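Local coordinates for ABC transporter binding protein AcbH (Actinoplanes, PDB 3OO8) that binds beta-D-galactopyranose with exclusive preference as the extracellular solute receptor of an ABC transporter, at residues A[115-124]-A[338-346]. The protein carries 2 engineered substitutions. Residues are numbered along the deposited sequence; the frame is centred on the assembly and turned at random.
Sequences GTFNDAAKSL and DVGLANGLI. With SO4 (sulfate ion), chain D.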
loop_
_atom_site.group_PDB
_atom_site.type_symbol
_atom_site.label_atom_id
_atom_site.label_comp_id
_atom_site.label_asym_id
_atom_site.label_seq_id
_atom_site.Cartn_x
_atom_site.Cartn_y
_atom_site.Cartn_z
ATOM N N GLY A 115 8.359 -20.988 -2.759
ATOM C CA GLY A 115 9.502 -21.012 -1.845
ATOM C C GLY A 115 10.196 -19.673 -1.711
ATOM O O GLY A 115 10.957 -19.442 -0.767
ATOM N N THR A 116 9.900 -18.782 -2.655
ATOM C CA THR A 116 10.561 -17.474 -2.724
ATOM C C THR A 116 9.849 -16.408 -1.905
ATOM O O THR A 116 10.411 -15.307 -1.664
ATOM C CB THR A 116 10.644 -17.068 -4.200
ATOM O OG1 THR A 116 11.426 -18.070 -4.877
ATOM C CG2 THR A 116 11.273 -15.665 -4.380
ATOM N N PHE A 117 8.628 -16.718 -1.476
ATOM C CA PHE A 117 7.778 -15.727 -0.829
ATOM C C PHE A 117 7.324 -16.075 0.580
ATOM O O PHE A 117 7.067 -17.250 0.870
ATOM C CB PHE A 117 6.562 -15.443 -1.704
ATOM C CG PHE A 117 6.937 -14.881 -3.023
ATOM C CD1 PHE A 117 7.277 -13.539 -3.118
ATOM C CD2 PHE A 117 7.055 -15.703 -4.142
ATOM C CE1 PHE A 117 7.646 -12.998 -4.354
ATOM C CE2 PHE A 117 7.457 -15.180 -5.370
ATOM C CZ PHE A 117 7.750 -13.833 -5.476
ATOM N N ASN A 118 7.195 -15.048 1.429
ATOM C CA ASN A 118 6.722 -15.278 2.807
ATOM C C ASN A 118 5.200 -15.408 2.926
ATOM O O ASN A 118 4.454 -15.309 1.945
ATOM C CB ASN A 118 7.291 -14.251 3.794
ATOM C CG ASN A 118 6.698 -12.877 3.632
ATOM O OD1 ASN A 118 5.726 -12.672 2.909
ATOM N ND2 ASN A 118 7.270 -11.914 4.350
ATOM N N ASP A 119 4.739 -15.609 4.155
ATOM C CA ASP A 119 3.309 -15.789 4.355
ATOM C C ASP A 119 2.497 -14.560 3.971
ATOM O O ASP A 119 1.429 -14.681 3.371
ATOM C CB ASP A 119 3.015 -16.265 5.785
ATOM C CG ASP A 119 3.323 -17.762 5.997
ATOM O OD1 ASP A 119 3.677 -18.493 5.045
ATOM O OD2 ASP A 119 3.214 -18.216 7.157
ATOM N N ALA A 120 2.999 -13.365 4.278
ATOM C CA ALA A 120 2.250 -12.177 3.889
ATOM C C ALA A 120 2.052 -12.104 2.366
ATOM O O ALA A 120 0.987 -11.685 1.897
ATOM C CB ALA A 120 2.942 -10.873 4.403
ATOM N N ALA A 121 3.115 -12.430 1.618
ATOM C CA ALA A 121 3.086 -12.382 0.156
ATOM C C ALA A 121 2.113 -13.390 -0.426
ATOM O O ALA A 121 1.400 -13.100 -1.406
ATOM C CB ALA A 121 4.510 -12.614 -0.400
ATOM N N LYS A 122 2.084 -14.572 0.187
ATOM C CA LYS A 122 1.146 -15.597 -0.227
ATOM C C LYS A 122 -0.297 -15.155 0.048
ATOM O O LYS A 122 -1.139 -15.198 -0.861
ATOM C CB LYS A 122 1.469 -16.924 0.464
ATOM C CG LYS A 122 2.802 -17.482 -0.009
ATOM C CD LYS A 122 3.180 -18.767 0.710
ATOM C CE LYS A 122 4.525 -19.238 0.175
ATOM N NZ LYS A 122 4.994 -20.506 0.780
ATOM N N SER A 123 -0.555 -14.639 1.254
ATOM C CA SER A 123 -1.908 -14.168 1.605
ATOM C C SER A 123 -2.472 -13.144 0.630
ATOM O O SER A 123 -3.639 -13.250 0.211
ATOM C CB SER A 123 -1.943 -13.553 3.013
ATOM O OG SER A 123 -1.661 -14.574 3.944
ATOM N N LEU A 124 -1.695 -12.104 0.328
ATOM C CA LEU A 124 -2.188 -11.071 -0.563
ATOM C C LEU A 124 -2.377 -11.490 -2.012
ATOM O O LEU A 124 -3.005 -10.774 -2.797
ATOM C CB LEU A 124 -1.324 -9.800 -0.489
ATOM C CG LEU A 124 0.155 -9.923 -0.906
ATOM C CD1 LEU A 124 0.290 -9.820 -2.444
ATOM C CD2 LEU A 124 1.048 -8.872 -0.199
ATOM N N ASP A 338 9.892 1.639 -4.666
ATOM C CA ASP A 338 9.311 0.302 -4.546
ATOM C C ASP A 338 10.379 -0.763 -4.279
ATOM O O ASP A 338 11.535 -0.644 -4.706
ATOM C CB ASP A 338 8.589 -0.056 -5.838
ATOM C CG ASP A 338 7.408 0.857 -6.120
ATOM O OD1 ASP A 338 6.548 0.986 -5.237
ATOM O OD2 ASP A 338 7.323 1.426 -7.225
ATOM N N VAL A 339 9.979 -1.818 -3.583
ATOM C CA VAL A 339 10.890 -2.926 -3.286
ATOM C C VAL A 339 10.235 -4.279 -3.551
ATOM O O VAL A 339 9.025 -4.494 -3.327
ATOM C CB VAL A 339 11.439 -2.878 -1.818
ATOM C CG1 VAL A 339 12.265 -1.578 -1.604
ATOM C CG2 VAL A 339 10.267 -2.883 -0.812
ATOM N N GLY A 340 11.062 -5.181 -4.057
ATOM C CA GLY A 340 10.627 -6.557 -4.320
ATOM C C GLY A 340 10.177 -7.315 -3.070
ATOM O O GLY A 340 10.682 -7.075 -1.969
ATOM N N LEU A 341 9.285 -8.287 -3.271
ATOM C CA LEU A 341 8.802 -9.129 -2.165
ATOM C C LEU A 341 9.588 -10.422 -2.012
ATOM O O LEU A 341 9.419 -11.127 -1.007
ATOM C CB LEU A 341 7.320 -9.512 -2.321
ATOM C CG LEU A 341 6.302 -8.424 -1.999
ATOM C CD1 LEU A 341 6.232 -7.364 -3.098
ATOM C CD2 LEU A 341 4.919 -9.090 -1.796
ATOM N N ALA A 342 10.473 -10.710 -2.963
ATOM C CA ALA A 342 11.215 -11.972 -2.889
ATOM C C ALA A 342 12.087 -12.061 -1.631
ATOM O O ALA A 342 12.771 -11.100 -1.257
ATOM C CB ALA A 342 12.048 -12.150 -4.146
ATOM N N ASN A 343 12.058 -13.214 -0.965
ATOM C CA ASN A 343 12.865 -13.360 0.264
ATOM C C ASN A 343 14.362 -13.122 0.002
ATOM O O ASN A 343 14.922 -13.686 -0.936
ATOM C CB ASN A 343 12.724 -14.767 0.854
ATOM C CG ASN A 343 11.390 -15.000 1.513
ATOM O OD1 ASN A 343 10.724 -14.066 1.966
ATOM N ND2 ASN A 343 10.982 -16.264 1.572
ATOM N N GLY A 344 14.987 -12.294 0.828
ATOM C CA GLY A 344 16.427 -12.070 0.750
ATOM C C GLY A 344 16.878 -11.210 -0.415
ATOM O O GLY A 344 18.079 -11.105 -0.709
ATOM N N LEU A 345 15.939 -10.571 -1.093
ATOM C CA LEU A 345 16.362 -9.726 -2.187
ATOM C C LEU A 345 16.720 -8.321 -1.719
ATOM O O LEU A 345 15.869 -7.600 -1.202
ATOM C CB LEU A 345 15.293 -9.692 -3.291
ATOM C CG LEU A 345 15.609 -8.618 -4.327
ATOM C CD1 LEU A 345 16.926 -8.878 -5.072
ATOM C CD2 LEU A 345 14.452 -8.471 -5.317
ATOM N N ILE A 346 17.999 -7.960 -1.863
ATOM C CA ILE A 346 18.480 -6.575 -1.698
ATOM C C ILE A 346 19.164 -6.270 -3.017
ATOM O O ILE A 346 20.310 -6.683 -3.250
ATOM C CB ILE A 346 19.517 -6.469 -0.541
ATOM C CG1 ILE A 346 18.859 -6.964 0.738
ATOM C CG2 ILE A 346 19.957 -5.016 -0.307
ATOM C CD1 ILE A 346 17.851 -5.956 1.267
HETATM S S SO4 D . 7.008 -15.974 7.362
HETATM O O1 SO4 D . 6.401 -16.665 8.501
HETATM O O2 SO4 D . 8.463 -16.080 7.474
HETATM O O3 SO4 D . 6.534 -16.605 6.128
HETATM O O4 SO4 D . 6.645 -14.555 7.377
HETATM O O HOH W 1 7.875 -12.492 0.616
#
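The end of a 3-10 turn and the residues leading into helix 119-124 (Thr116 to Asn118) meet the loop after the short strand 339-340 (Leu341 to Asn343) in a partly buried contact with one direct backbone bond. Asn343 N donates to Thr116 O at 2.8 Å, nearly straight at 173°. The side-chain amide of Asn343 lies close to the same carbonyl but does not bond to it. A single water makes a second link. It accepts from Asn118 N and donates to Leu341 O, 2.6 Å away.

Apolar groups fill in around these bonds. With OG1 beside the backbone N (chi1 -61°), the methyl CG2 of Thr116 lies anti to that N and meets Ala342 CB at 3.6 Å. It also sits over one face of the Phe117 ring, toward the rim. CE1 of that ring lies 4.0 Å from Leu341 CB. Leu341 sends CD2 on to the helix, where it touches Ala121 CB at 3.8 Å and meets Leu124 tip to tip.

The class 2 solute-binding fold has two lobes with the sugar site between them. Here strand 339-340 pairs with strand 134-147, and the side chain of Leu124 is about 9 Å from that of Arg373, which binds galactose in another structure of this protein; no galactose is bound to this chain. Glu328 of helix 325-332 accepts from Ala342 N and touches Phe117.

Asn118 is the N-cap of helix 119-124. Its OD1 accepts from Ala121 N at 2.9 Å; the donor nitrogen sits nearly along the C=O axis. A leucine in its place would probably leave Ala121 N without its capping acceptor and weaken the first turn of the helix. A sulfate, probably from the crystallisation liquor, accepts through O3 from Asp119 N at 2.8 Å, and the same oxygen is close to Asn118 CB.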